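Local coordinates for protein CRISPR system Cmr subunit Cmr6 (Pyrococcus furiosus, PDB 4W8V) that caps the crRNA-guided type III-B Cmr ribonucleoprotein complex together with Cmr1, as an RNA-binding RAMP subunit of CRISPR antiviral defence, at residues G30-S33 against V34-S38; N75-Y78 against K79-T83; V84-A87 against F88-D92; R108-K111 against E112-I116. All blocks are in the same frame, centred on the assembly; numbering follows the deposited sequence.

Contact 1: G30-S33 against V34-S38; sequences GDES and VYETS
S33 and E36 grip each other at the start of helix 34-43, and this exchange is the tight half of the contact. From the helix, E36 N donates to S33 OG over 3.1 Å in an almost straight bond, 175° at the hydrogen. In return S33 N donates to E36 OE1 at 2.9 Å, using the lone pair of that oxygen that faces away from OE2. E36 can reach back because its CG sits beside its own backbone N (chi1 -68°) and the rest of the chain runs out extended toward the loop. The two reciprocal bonds make a capping box, with S33 as the N-cap residue that closes the first turn after strand 25-28 has led into the loop. Immediately behind it, S33 O takes two donors from T37: the backbone N at 2.9 Å, as the first regular turn bond, and OG1 at 3.2 Å from above the carbonyl plane. OE1 of E36 also comes within 3.3 Å of E32 CA, so the carboxylate lies against the loop backbone as well as binding it. The looser side belongs to E32 and the outer residues. E32 crosses T37 at about a right angle, with E32 CB 3.4 Å from T37 OG1, while its carboxylate carries on to a salt bridge with R40 one turn further along the helix. V34 and Y35 lie on the exposed side of this surface contact; the Y35 ring leads away from the loop, and the V34 side chain meets S33 only through CB.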
ATOM      1  N   GLY A  30       0.317 -17.139  -4.207  1.00 81.25           N
ATOM      2  CA  GLY A  30      -1.027 -17.423  -4.658  1.00 76.31           C
ATOM      3  C   GLY A  30      -1.040 -18.602  -5.604  1.00 71.53           C
ATOM      4  O   GLY A  30      -0.191 -19.482  -5.526  1.00 69.33           O
ATOM      5  N   ASP A  31      -2.034 -18.635  -6.478  1.00 79.93           N
ATOM      6  CA  ASP A  31      -2.007 -19.525  -7.622  1.00 72.74           C
ATOM      7  C   ASP A  31      -1.190 -18.869  -8.722  1.00 65.57           C
ATOM      8  O   ASP A  31      -1.677 -18.002  -9.443  1.00 68.52           O
ATOM      9  CB  ASP A  31      -3.415 -19.847  -8.115  1.00 80.49           C
ATOM     10  CG  ASP A  31      -4.038 -20.992  -7.364  1.00 95.18           C
ATOM     11  OD1 ASP A  31      -3.839 -22.150  -7.780  1.00109.16           O
ATOM     12  OD2 ASP A  31      -4.708 -20.732  -6.350  1.00 94.66           O
ATOM     13  N   GLU A  32       0.064 -19.285  -8.830  1.00 63.67           N
ATOM     14  CA  GLU A  32       0.968 -18.726  -9.839  1.00 63.90           C
ATOM     15  C   GLU A  32       0.641 -19.258 -11.212  1.00 55.38           C
ATOM     16  O   GLU A  32       0.560 -20.451 -11.433  1.00 59.75           O
ATOM     17  CB  GLU A  32       2.420 -19.029  -9.496  1.00 60.86           C
ATOM     18  CG  GLU A  32       2.941 -18.251  -8.316  1.00 65.29           C
ATOM     19  CD  GLU A  32       4.456 -18.248  -8.259  1.00 75.05           C
ATOM     20  OE1 GLU A  32       5.037 -19.316  -7.985  1.00 73.50           O
ATOM     21  OE2 GLU A  32       5.063 -17.178  -8.493  1.00 75.35           O
ATOM     22  N   SER A  33       0.407 -18.339 -12.129  1.00 54.01           N
ATOM     23  CA  SER A  33       0.468 -18.645 -13.554  1.00 56.04           C
ATOM     24  C   SER A  33       1.871 -19.131 -13.984  1.00 56.90           C
ATOM     25  O   SER A  33       2.867 -18.938 -13.280  1.00 62.04           O
ATOM     26  CB  SER A  33       0.106 -17.418 -14.374  1.00 52.65           C
ATOM     27  OG  SER A  33       1.274 -16.716 -14.722  1.00 65.90           O
ATOM     28  N   VAL A  34       1.935 -19.771 -15.140  1.00 66.32           N
ATOM     29  CA  VAL A  34       3.198 -20.231 -15.710  1.00 60.38           C
ATOM     30  C   VAL A  34       4.173 -19.085 -15.926  1.00 59.70           C
ATOM     31  O   VAL A  34       5.386 -19.225 -15.692  1.00 62.27           O
ATOM     32  CB  VAL A  34       2.960 -20.948 -17.036  1.00 66.22           C
ATOM     33  CG1 VAL A  34       4.255 -21.173 -17.757  1.00 58.63           C
ATOM     34  CG2 VAL A  34       2.266 -22.272 -16.770  1.00 77.84           C
ATOM     35  N   TYR A  35       3.652 -17.950 -16.376  1.00 52.56           N
ATOM     36  CA  TYR A  35       4.480 -16.759 -16.502  1.00 55.76           C
ATOM     37  C   TYR A  35       5.091 -16.368 -15.160  1.00 63.99           C
ATOM     38  O   TYR A  35       6.314 -16.269 -15.043  1.00 54.22           O
ATOM     39  CB  TYR A  35       3.675 -15.603 -17.059  1.00 48.98           C
ATOM     40  CG  TYR A  35       4.527 -14.426 -17.398  1.00 55.21           C
ATOM     41  CD1 TYR A  35       5.616 -14.549 -18.276  1.00 56.41           C
ATOM     42  CD2 TYR A  35       4.260 -13.184 -16.844  1.00 52.47           C
ATOM     43  CE1 TYR A  35       6.408 -13.445 -18.577  1.00 54.33           C
ATOM     44  CE2 TYR A  35       5.028 -12.110 -17.130  1.00 54.36           C
ATOM     45  CZ  TYR A  35       6.104 -12.227 -18.014  1.00 55.00           C
ATOM     46  OH  TYR A  35       6.819 -11.097 -18.273  1.00 50.49           O
ATOM     47  N   GLU A  36       4.247 -16.207 -14.134  1.00 55.61           N
ATOM     48  CA  GLU A  36       4.738 -15.798 -12.827  1.00 55.03           C
ATOM     49  C   GLU A  36       5.777 -16.758 -12.272  1.00 54.90           C
ATOM     50  O   GLU A  36       6.748 -16.320 -11.637  1.00 54.92           O
ATOM     51  CB  GLU A  36       3.602 -15.656 -11.794  1.00 50.54           C
ATOM     52  CG  GLU A  36       2.639 -14.515 -12.064  1.00 52.65           C
ATOM     53  CD  GLU A  36       1.386 -14.587 -11.152  1.00 59.99           C
ATOM     54  OE1 GLU A  36       0.737 -15.654 -11.114  1.00 59.14           O
ATOM     55  OE2 GLU A  36       1.068 -13.580 -10.487  1.00 68.52           O
ATOM     56  N   THR A  37       5.555 -18.052 -12.471  1.00 50.24           N
ATOM     57  CA  THR A  37       6.514 -19.064 -12.049  1.00 56.48           C
ATOM     58  C   THR A  37       7.812 -18.955 -12.872  1.00 65.26           C
ATOM     59  O   THR A  37       8.926 -19.087 -12.351  1.00 57.88           O
ATOM     60  CB  THR A  37       5.932 -20.466 -12.211  1.00 60.00           C
ATOM     61  OG1 THR A  37       4.781 -20.613 -11.365  1.00 57.96           O
ATOM     62  CG2 THR A  37       6.960 -21.516 -11.846  1.00 61.70           C
ATOM     63  N   SER A  38       7.668 -18.680 -14.156  1.00 56.30           N
ATOM     64  CA  SER A  38       8.853 -18.560 -15.028  1.00 58.36           C
ATOM     65  C   SER A  38       9.796 -17.441 -14.570  1.00 62.47           C
ATOM     66  O   SER A  38      10.963 -17.677 -14.276  1.00 62.96           O
ATOM     67  CB  SER A  38       8.425 -18.327 -16.473  1.00 56.22           C
ATOM     68  OG  SER A  38       7.821 -19.493 -16.988  1.00 60.39           O
TER

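Contact 2: N75-Y78 against K79-T83; sequences NDFY and KRAKT
This is a first-turn contact at the N-terminal start of helix 77-90, at the surface of the chain, where the loop residues N75 and D76 lead in and side chains fold back over the opening turn. R80 does most of the work. Its NE donates to N75 O at 3.2 Å; the oxygen lies in the guanidinium plane, yet the donor stands well above the plane of the N75 carbonyl. A second, weak bond comes from R80 NH2 to the same oxygen. The guanidinium lies with one face over F77 CA, and R80 NH1 reaches the edge of the F77 ring, 3.5 Å from CD1, the ring and guanidinium planes standing 81° apart. That NH1 also bonds to A68 O at the end of helix 52-68, so one arginine ties the incoming loop to the neighbouring helix, where F77 and A81 both rest on A68. D76 occupies the N-cap position, but its side chain makes no capping bond; its carbonyl O instead receives R80 N at 3.2 Å. On another side of the helix, Y78 and K79 run side by side in the same direction. Y78 CG sits between its backbone N and carbonyl carbon (chi1 85°), which lays the ring over the next residue: K79 N lies under one face, and K79 CG makes a CH-pi contact 3.6 Å from the ring centroid, 21° off the normal. Further out, K79 CE passes 3.4 Å from Y78 OH. Y78 also touches the loop residues Y173 and S175.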
ATOM      1  N   ASN A  75     -15.474  11.889  16.679  1.00119.42           N
ATOM      2  CA  ASN A  75     -15.649  10.910  17.749  1.00126.35           C
ATOM      3  C   ASN A  75     -14.356  10.169  18.066  1.00117.45           C
ATOM      4  O   ASN A  75     -13.277  10.762  18.052  1.00117.45           O
ATOM      5  CB  ASN A  75     -16.735   9.902  17.375  1.00130.69           C
ATOM      6  CG  ASN A  75     -17.888  10.542  16.636  1.00137.55           C
ATOM      7  OD1 ASN A  75     -18.015  11.766  16.602  1.00142.91           O
ATOM      8  ND2 ASN A  75     -18.740   9.714  16.042  1.00137.39           N
ATOM      9  N   ASP A  76     -14.472   8.875  18.362  1.00103.22           N
ATOM     10  CA  ASP A  76     -13.301   8.016  18.519  1.00 95.98           C
ATOM     11  C   ASP A  76     -12.549   7.912  17.200  1.00 87.65           C
ATOM     12  O   ASP A  76     -13.164   7.870  16.135  1.00 79.44           O
ATOM     13  CB  ASP A  76     -13.700   6.619  18.994  1.00 94.69           C
ATOM     14  CG  ASP A  76     -13.941   6.559  20.479  1.00 99.94           C
ATOM     15  OD1 ASP A  76     -13.384   7.415  21.198  1.00 99.48           O
ATOM     16  OD2 ASP A  76     -14.680   5.656  20.927  1.00 98.65           O
ATOM     17  N   PHE A  77     -11.222   7.869  17.262  1.00 80.60           N
ATOM     18  CA  PHE A  77     -10.436   7.835  16.034  1.00 80.00           C
ATOM     19  C   PHE A  77     -10.800   6.644  15.136  1.00 69.55           C
ATOM     20  O   PHE A  77     -11.078   6.836  13.964  1.00 67.41           O
ATOM     21  CB  PHE A  77      -8.940   7.806  16.323  1.00 73.47           C
ATOM     22  CG  PHE A  77      -8.114   7.772  15.079  1.00 75.02           C
ATOM     23  CD1 PHE A  77      -7.910   8.925  14.341  1.00 67.87           C
ATOM     24  CD2 PHE A  77      -7.578   6.581  14.619  1.00 70.20           C
ATOM     25  CE1 PHE A  77      -7.181   8.893  13.194  1.00 65.59           C
ATOM     26  CE2 PHE A  77      -6.845   6.545  13.469  1.00 60.15           C
ATOM     27  CZ  PHE A  77      -6.645   7.702  12.751  1.00 65.16           C
ATOM     28  N   TYR A  78     -10.827   5.436  15.697  1.00 63.13           N
ATOM     29  CA  TYR A  78     -11.141   4.234  14.929  1.00 65.58           C
ATOM     30  C   TYR A  78     -12.462   4.355  14.160  1.00 70.01           C
ATOM     31  O   TYR A  78     -12.577   3.840  13.045  1.00 75.34           O
ATOM     32  CB  TYR A  78     -11.171   2.993  15.840  1.00 76.86           C
ATOM     33  CG  TYR A  78     -12.498   2.749  16.536  1.00 88.00           C
ATOM     34  CD1 TYR A  78     -13.437   1.864  16.009  1.00 80.00           C
ATOM     35  CD2 TYR A  78     -12.810   3.406  17.720  1.00 95.51           C
ATOM     36  CE1 TYR A  78     -14.646   1.647  16.644  1.00 89.09           C
ATOM     37  CE2 TYR A  78     -14.021   3.190  18.363  1.00 98.86           C
ATOM     38  CZ  TYR A  78     -14.931   2.314  17.821  1.00 97.43           C
ATOM     39  OH  TYR A  78     -16.127   2.111  18.465  1.00103.87           O
ATOM     40  N   LYS A  79     -13.454   5.034  14.739  1.00 65.30           N
ATOM     41  CA  LYS A  79     -14.715   5.248  14.041  1.00 64.04           C
ATOM     42  C   LYS A  79     -14.539   6.189  12.850  1.00 64.60           C
ATOM     43  O   LYS A  79     -15.097   5.956  11.780  1.00 64.86           O
ATOM     44  CB  LYS A  79     -15.791   5.810  14.981  1.00 74.16           C
ATOM     45  CG  LYS A  79     -16.230   4.871  16.085  1.00 80.40           C
ATOM     46  CD  LYS A  79     -17.489   5.393  16.760  1.00 89.62           C
ATOM     47  CE  LYS A  79     -17.436   5.219  18.269  1.00104.43           C
ATOM     48  NZ  LYS A  79     -18.700   4.629  18.808  1.00109.72           N
ATOM     49  N   ARG A  80     -13.767   7.254  13.036  1.00 65.00           N
ATOM     50  CA  ARG A  80     -13.533   8.206  11.957  1.00 65.87           C
ATOM     51  C   ARG A  80     -12.799   7.558  10.781  1.00 67.41           C
ATOM     52  O   ARG A  80     -13.150   7.781   9.623  1.00 66.63           O
ATOM     53  CB  ARG A  80     -12.740   9.412  12.463  1.00 62.21           C
ATOM     54  CG  ARG A  80     -13.503  10.266  13.451  1.00 71.70           C
ATOM     55  CD  ARG A  80     -12.734  11.511  13.815  1.00 69.55           C
ATOM     56  NE  ARG A  80     -12.068  11.378  15.104  1.00 81.05           N
ATOM     57  CZ  ARG A  80     -10.759  11.520  15.284  1.00 88.01           C
ATOM     58  NH1 ARG A  80      -9.973  11.809  14.254  1.00 85.02           N
ATOM     59  NH2 ARG A  80     -10.236  11.377  16.498  1.00 87.00           N
ATOM     60  N   ALA A  81     -11.786   6.755  11.088  1.00 62.06           N
ATOM     61  CA  ALA A  81     -11.001   6.092  10.052  1.00 62.51           C
ATOM     62  C   ALA A  81     -11.879   5.166   9.237  1.00 58.45           C
ATOM     63  O   ALA A  81     -11.752   5.091   8.014  1.00 66.10           O
ATOM     64  CB  ALA A  81      -9.840   5.321  10.661  1.00 58.30           C
ATOM     65  N   LYS A  82     -12.782   4.473   9.920  1.00 62.86           N
ATOM     66  CA  LYS A  82     -13.678   3.543   9.261  1.00 63.33           C
ATOM     67  C   LYS A  82     -14.624   4.320   8.351  1.00 63.60           C
ATOM     68  O   LYS A  82     -14.957   3.887   7.249  1.00 65.89           O
ATOM     69  CB  LYS A  82     -14.452   2.721  10.291  1.00 78.10           C
ATOM     70  CG  LYS A  82     -15.336   1.656   9.658  1.00 93.76           C
ATOM     71  CD  LYS A  82     -15.705   0.547  10.637  1.00102.87           C
ATOM     72  CE  LYS A  82     -16.313  -0.646   9.888  1.00111.09           C
ATOM     73  NZ  LYS A  82     -17.461  -0.262   9.010  1.00105.17           N
ATOM     74  N   THR A  83     -15.028   5.496   8.814  1.00 66.85           N
ATOM     75  CA  THR A  83     -15.876   6.379   8.035  1.00 63.00           C
ATOM     76  C   THR A  83     -15.189   6.833   6.754  1.00 64.82           C
ATOM     77  O   THR A  83     -15.781   6.776   5.686  1.00 69.29           O
ATOM     78  CB  THR A  83     -16.283   7.617   8.845  1.00 65.05           C
ATOM     79  OG1 THR A  83     -17.082   7.210   9.955  1.00 71.31           O
ATOM     80  CG2 THR A  83     -17.078   8.581   7.985  1.00 60.34           C
TER

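Contact 3: V84-A87 against F88-D92; sequences VQDA and FMKGD
D86 O is gripped by two backbone N-H groups, K90 N at 2.8 Å and G91 N at 3.2 Å. The first bond is the ordinary helical one; the second reaches a residue further, in the plane of the carbonyl, and G91 N also makes a weak bond to A87 O. Pairing of this kind marks the last turn of helix 77-90, before D92, the N-cap residue of helix 93-96. On the outer side D86 and K90 lie alongside each other, with D86 OD2 and K90 NZ 4.1 Å apart, too far for a salt bridge. A water donates to D86 OD2 at 2.9 Å, but sits too close to K90 NZ for that half of the bridge to be trusted. The carboxylate also salt-bridges K82 directly, one turn back. Inside, V84 and F88 lie side by side; a chi1 of 178° swings V84 CG1 away from its backbone N onto the ring, 3.8 Å from F88 CD2, and V84 O lies at the ring edge. F88 continues inward to Y64 of helix 52-68 and L129 of helix 122-133. Between these sides, the M89 side chain slants across that of Q85, M89 SD lying 4.0 Å from Q85 CG.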
ATOM      1  N   VAL A  84     -13.950   7.296   6.860  1.00 62.87           N
ATOM      2  CA  VAL A  84     -13.226   7.782   5.690  1.00 64.96           C
ATOM      3  C   VAL A  84     -12.983   6.634   4.705  1.00 64.96           C
ATOM      4  O   VAL A  84     -13.150   6.790   3.499  1.00 62.53           O
ATOM      5  CB  VAL A  84     -11.871   8.430   6.080  1.00 69.65           C
ATOM      6  CG1 VAL A  84     -11.107   8.880   4.831  1.00 69.60           C
ATOM      7  CG2 VAL A  84     -12.088   9.613   7.024  1.00 64.13           C
ATOM      8  N   GLN A  85     -12.614   5.472   5.236  1.00 68.11           N
ATOM      9  CA  GLN A  85     -12.313   4.296   4.429  1.00 66.83           C
ATOM     10  C   GLN A  85     -13.561   3.849   3.663  1.00 70.38           C
ATOM     11  O   GLN A  85     -13.535   3.723   2.428  1.00 61.60           O
ATOM     12  CB  GLN A  85     -11.764   3.177   5.339  1.00 65.24           C
ATOM     13  CG  GLN A  85     -11.592   1.801   4.724  1.00 60.79           C
ATOM     14  CD  GLN A  85     -11.667   0.701   5.775  1.00 73.25           C
ATOM     15  OE1 GLN A  85     -12.753   0.357   6.251  1.00 86.62           O
ATOM     16  NE2 GLN A  85     -10.524   0.167   6.160  1.00 84.32           N
ATOM     17  N   ASP A  86     -14.668   3.660   4.385  1.00 70.83           N
ATOM     18  CA  ASP A  86     -15.930   3.241   3.762  1.00 62.83           C
ATOM     19  C   ASP A  86     -16.401   4.245   2.732  1.00 62.60           C
ATOM     20  O   ASP A  86     -16.967   3.860   1.709  1.00 69.20           O
ATOM     21  CB  ASP A  86     -17.027   3.036   4.816  1.00 54.45           C
ATOM     22  CG  ASP A  86     -16.831   1.774   5.620  1.00 65.21           C
ATOM     23  OD1 ASP A  86     -15.937   0.975   5.273  1.00 73.07           O
ATOM     24  OD2 ASP A  86     -17.586   1.562   6.598  1.00 76.77           O
ATOM     25  N   ALA A  87     -16.174   5.531   2.999  1.00 64.32           N
ATOM     26  CA  ALA A  87     -16.594   6.587   2.087  1.00 63.00           C
ATOM     27  C   ALA A  87     -15.836   6.520   0.776  1.00 70.80           C
ATOM     28  O   ALA A  87     -16.435   6.519  -0.292  1.00 72.48           O
ATOM     29  CB  ALA A  87     -16.401   7.943   2.719  1.00 74.49           C
ATOM     30  N   PHE A  88     -14.514   6.474   0.849  1.00 68.53           N
ATOM     31  CA  PHE A  88     -13.739   6.416  -0.372  1.00 66.92           C
ATOM     32  C   PHE A  88     -13.982   5.120  -1.151  1.00 67.54           C
ATOM     33  O   PHE A  88     -14.054   5.141  -2.377  1.00 69.28           O
ATOM     34  CB  PHE A  88     -12.260   6.572  -0.061  1.00 66.50           C
ATOM     35  CG  PHE A  88     -11.782   7.996  -0.094  1.00 73.22           C
ATOM     36  CD1 PHE A  88     -11.369   8.572  -1.290  1.00 70.73           C
ATOM     37  CD2 PHE A  88     -11.722   8.752   1.063  1.00 68.97           C
ATOM     38  CE1 PHE A  88     -10.920   9.880  -1.339  1.00 67.91           C
ATOM     39  CE2 PHE A  88     -11.263  10.062   1.019  1.00 75.65           C
ATOM     40  CZ  PHE A  88     -10.866  10.624  -0.189  1.00 72.41           C
ATOM     41  N   MET A  89     -14.127   4.003  -0.446  1.00 64.39           N
ATOM     42  CA  MET A  89     -14.175   2.709  -1.113  1.00 68.20           C
ATOM     43  C   MET A  89     -15.584   2.252  -1.528  1.00 73.26           C
ATOM     44  O   MET A  89     -15.728   1.516  -2.513  1.00 72.04           O
ATOM     45  CB  MET A  89     -13.524   1.641  -0.226  1.00 65.91           C
ATOM     46  CG  MET A  89     -12.048   1.916   0.088  1.00 63.56           C
ATOM     47  SD  MET A  89     -11.176   0.557   0.919  1.00 61.54           S
ATOM     48  CE  MET A  89     -11.055  -0.606  -0.442  1.00 51.97           C
ATOM     49  N   LYS A  90     -16.608   2.683  -0.798  1.00 68.67           N
ATOM     50  CA  LYS A  90     -17.965   2.187  -1.024  1.00 72.71           C
ATOM     51  C   LYS A  90     -18.951   3.279  -1.432  1.00 77.94           C
ATOM     52  O   LYS A  90     -19.867   3.036  -2.217  1.00 92.17           O
ATOM     53  CB  LYS A  90     -18.483   1.477   0.234  1.00 76.33           C
ATOM     54  CG  LYS A  90     -17.836   0.129   0.491  1.00 73.12           C
ATOM     55  CD  LYS A  90     -17.932  -0.269   1.954  1.00 77.18           C
ATOM     56  CE  LYS A  90     -19.370  -0.420   2.420  1.00 76.78           C
ATOM     57  NZ  LYS A  90     -19.443  -0.795   3.863  1.00 83.21           N
ATOM     58  N   GLY A  91     -18.763   4.482  -0.903  1.00 76.83           N
ATOM     59  CA  GLY A  91     -19.698   5.561  -1.149  1.00 71.71           C
ATOM     60  C   GLY A  91     -19.117   6.723  -1.921  1.00 72.15           C
ATOM     61  O   GLY A  91     -18.245   6.546  -2.777  1.00 77.39           O
ATOM     62  N   ASP A  92     -19.621   7.916  -1.619  1.00 71.47           N
ATOM     63  CA  ASP A  92     -19.152   9.156  -2.218  1.00 82.20           C
ATOM     64  C   ASP A  92     -18.280   9.891  -1.215  1.00 83.42           C
ATOM     65  O   ASP A  92     -18.790  10.443  -0.244  1.00 87.35           O
ATOM     66  CB  ASP A  92     -20.340  10.030  -2.641  1.00 93.66           C
ATOM     67  CG  ASP A  92     -19.920  11.288  -3.387  1.00100.26           C
ATOM     68  OD1 ASP A  92     -18.705  11.545  -3.535  1.00105.17           O
ATOM     69  OD2 ASP A  92     -20.822  12.032  -3.826  1.00103.97           O
TER
HETATM   70  O   HOH W   1     -20.221   0.663   5.728  1.00 83.85           O

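Contact 4: R108-K111 against E112-I116; sequences RLCK and EFLRI
Helix 108-116 is a short helix set among helices 52-68, 122-133 and 212-228, and here two of its successive turns meet. Backbone bonds from residue i+4 to i link them, the straightest being E112 N to R108 O at 2.9 Å (171° at the hydrogen). On the polar face E112 and R115 form a salt bridge, with R115 NE 3.2 Å from E112 OE1. The carboxylate oxygen lies near the guanidinium plane, whereas the NE approaches it from above the plane of the carboxylate. A bend at chi3 (-112°) folds the arginine back over the preceding turn, so that one face of its guanidinium rests on K111: NH2 comes 3.4 Å from K111 CB. The other oxygen, E112 OE2, is bound by R227 of helix 212-228, and the two arginines together should favour the charged form of the glutamate. R108 NH1 stays 4.4 Å from E112 OE2, a nearby opposite charge without a salt bridge; R108 instead pairs through NH2 with D228 at the end of that same helix. Round the helix, C110 SG touches L114 CD1 at 3.9 Å, and L114 CG packs 3.4 Å from C110 O. F113, with CG anti to its backbone N (chi1 177°), turns away from the preceding turn toward V66, L221, I125 and L129, and L109 likewise packs on helix 52-68. Charged residues along one side and buried ones along another mark an amphipathic helix, its apolar side packed against neighbouring helices and its charged side turned to salt bridges.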
ATOM      1  N   ARG A 108       2.726  12.785  12.275  1.00 63.78           N
ATOM      2  CA  ARG A 108       3.816  12.851  11.311  1.00 69.53           C
ATOM      3  C   ARG A 108       3.303  12.471   9.927  1.00 69.76           C
ATOM      4  O   ARG A 108       3.572  13.158   8.946  1.00 63.32           O
ATOM      5  CB  ARG A 108       4.964  11.933  11.727  1.00 64.47           C
ATOM      6  CG  ARG A 108       6.259  12.150  10.975  1.00 57.94           C
ATOM      7  CD  ARG A 108       7.245  11.113  11.437  1.00 59.02           C
ATOM      8  NE  ARG A 108       6.654   9.786  11.348  1.00 65.03           N
ATOM      9  CZ  ARG A 108       6.768   8.991  10.290  1.00 75.54           C
ATOM     10  NH1 ARG A 108       7.475   9.390   9.233  1.00 64.67           N
ATOM     11  NH2 ARG A 108       6.181   7.795  10.289  1.00 71.73           N
ATOM     12  N   LEU A 109       2.534  11.387   9.862  1.00 69.57           N
ATOM     13  CA  LEU A 109       2.001  10.925   8.583  1.00 68.06           C
ATOM     14  C   LEU A 109       1.113  11.997   7.968  1.00 64.52           C
ATOM     15  O   LEU A 109       1.132  12.212   6.761  1.00 64.69           O
ATOM     16  CB  LEU A 109       1.223   9.617   8.756  1.00 62.41           C
ATOM     17  CG  LEU A 109       2.053   8.383   9.106  1.00 59.45           C
ATOM     18  CD1 LEU A 109       1.156   7.162   9.254  1.00 61.30           C
ATOM     19  CD2 LEU A 109       3.127   8.130   8.055  1.00 50.63           C
ATOM     20  N   CYS A 110       0.347  12.681   8.812  1.00 62.19           N
ATOM     21  CA  CYS A 110      -0.467  13.796   8.355  1.00 59.34           C
ATOM     22  C   CYS A 110       0.392  14.935   7.797  1.00 64.28           C
ATOM     23  O   CYS A 110       0.074  15.486   6.750  1.00 64.17           O
ATOM     24  CB  CYS A 110      -1.346  14.309   9.486  1.00 70.39           C
ATOM     25  SG  CYS A 110      -2.430  15.642   8.995  1.00 76.07           S
ATOM     26  N   LYS A 111       1.474  15.278   8.496  1.00 65.40           N
ATOM     27  CA  LYS A 111       2.397  16.313   8.032  1.00 70.39           C
ATOM     28  C   LYS A 111       2.955  15.943   6.659  1.00 74.29           C
ATOM     29  O   LYS A 111       2.932  16.749   5.734  1.00 74.58           O
ATOM     30  CB  LYS A 111       3.566  16.515   9.012  1.00 68.88           C
ATOM     31  CG  LYS A 111       3.199  16.874  10.438  1.00 76.14           C
ATOM     32  CD  LYS A 111       2.951  18.361  10.612  1.00 84.11           C
ATOM     33  CE  LYS A 111       2.693  18.725  12.077  1.00 88.49           C
ATOM     34  NZ  LYS A 111       3.883  18.501  12.948  1.00 92.23           N
ATOM     35  N   GLU A 112       3.450  14.715   6.539  1.00 71.42           N
ATOM     36  CA  GLU A 112       4.034  14.219   5.299  1.00 67.50           C
ATOM     37  C   GLU A 112       3.029  14.259   4.165  1.00 67.69           C
ATOM     38  O   GLU A 112       3.359  14.608   3.037  1.00 68.44           O
ATOM     39  CB  GLU A 112       4.548  12.789   5.478  1.00 71.29           C
ATOM     40  CG  GLU A 112       5.763  12.654   6.374  1.00 80.10           C
ATOM     41  CD  GLU A 112       7.061  12.872   5.624  1.00 94.61           C
ATOM     42  OE1 GLU A 112       7.151  13.852   4.853  1.00 97.53           O
ATOM     43  OE2 GLU A 112       7.986  12.051   5.795  1.00 96.12           O
ATOM     44  N   PHE A 113       1.799  13.891   4.483  1.00 69.11           N
ATOM     45  CA  PHE A 113       0.708  13.898   3.521  1.00 67.12           C
ATOM     46  C   PHE A 113       0.485  15.286   2.938  1.00 70.06           C
ATOM     47  O   PHE A 113       0.338  15.451   1.735  1.00 72.27           O
ATOM     48  CB  PHE A 113      -0.564  13.405   4.194  1.00 59.79           C
ATOM     49  CG  PHE A 113      -1.772  13.444   3.320  1.00 64.61           C
ATOM     50  CD1 PHE A 113      -2.690  14.475   3.431  1.00 64.78           C
ATOM     51  CD2 PHE A 113      -2.003  12.437   2.398  1.00 56.43           C
ATOM     52  CE1 PHE A 113      -3.814  14.504   2.638  1.00 75.91           C
ATOM     53  CE2 PHE A 113      -3.132  12.455   1.604  1.00 65.94           C
ATOM     54  CZ  PHE A 113      -4.038  13.490   1.721  1.00 76.97           C
ATOM     55  N   LEU A 114       0.454  16.279   3.815  1.00 74.22           N
ATOM     56  CA  LEU A 114       0.187  17.654   3.424  1.00 74.31           C
ATOM     57  C   LEU A 114       1.344  18.259   2.639  1.00 72.05           C
ATOM     58  O   LEU A 114       1.144  19.175   1.848  1.00 77.98           O
ATOM     59  CB  LEU A 114      -0.111  18.492   4.669  1.00 68.79           C
ATOM     60  CG  LEU A 114      -1.455  18.124   5.283  1.00 67.34           C
ATOM     61  CD1 LEU A 114      -1.591  18.682   6.696  1.00 72.97           C
ATOM     62  CD2 LEU A 114      -2.570  18.620   4.376  1.00 61.74           C
ATOM     63  N   ARG A 115       2.551  17.744   2.855  1.00 70.37           N
ATOM     64  CA  ARG A 115       3.706  18.207   2.091  1.00 80.84           C
ATOM     65  C   ARG A 115       3.570  17.805   0.621  1.00 81.18           C
ATOM     66  O   ARG A 115       3.943  18.573  -0.264  1.00 80.49           O
ATOM     67  CB  ARG A 115       5.009  17.665   2.680  1.00 92.54           C
ATOM     68  CG  ARG A 115       5.358  18.241   4.044  1.00105.12           C
ATOM     69  CD  ARG A 115       6.746  17.811   4.502  1.00119.80           C
ATOM     70  NE  ARG A 115       6.714  16.910   5.656  1.00120.61           N
ATOM     71  CZ  ARG A 115       6.810  17.305   6.924  1.00112.34           C
ATOM     72  NH1 ARG A 115       6.939  18.592   7.218  1.00109.28           N
ATOM     73  NH2 ARG A 115       6.777  16.410   7.902  1.00113.14           N
ATOM     74  N   ILE A 116       3.022  16.615   0.369  1.00 78.11           N
ATOM     75  CA  ILE A 116       2.820  16.147  -1.001  1.00 75.66           C
ATOM     76  C   ILE A 116       1.838  17.045  -1.742  1.00 80.79           C
ATOM     77  O   ILE A 116       2.063  17.410  -2.901  1.00 88.71           O
ATOM     78  CB  ILE A 116       2.266  14.699  -1.082  1.00 79.29           C
ATOM     79  CG1 ILE A 116       3.030  13.718  -0.182  1.00 78.81           C
ATOM     80  CG2 ILE A 116       2.240  14.220  -2.520  1.00 71.56           C
ATOM     81  CD1 ILE A 116       4.493  13.697  -0.386  1.00 86.62           C
TER

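Overall arrangement
From the N terminus the four contacts follow in series; each joins directly consecutive segments, and none nests in or crosses another. Contact 1 closes the loop between strand 25-28 and helix 34-43. Contacts 2 and 3 share helix 77-90, the first at its start and the second at its end, with centres about 13 Å apart, and both lean on helix 52-68. Contact 4, on helix 108-116, joins helix 52-68 to helix 212-228; its nearest atoms lie about 8 Å from contact 3, and both meet helix 122-133. Contact 1 stands alone, centred about 38 Å from contact 4 across the chain's centre. All four fall within the RAMP superfamily region of this C-terminal portion of Cmr6.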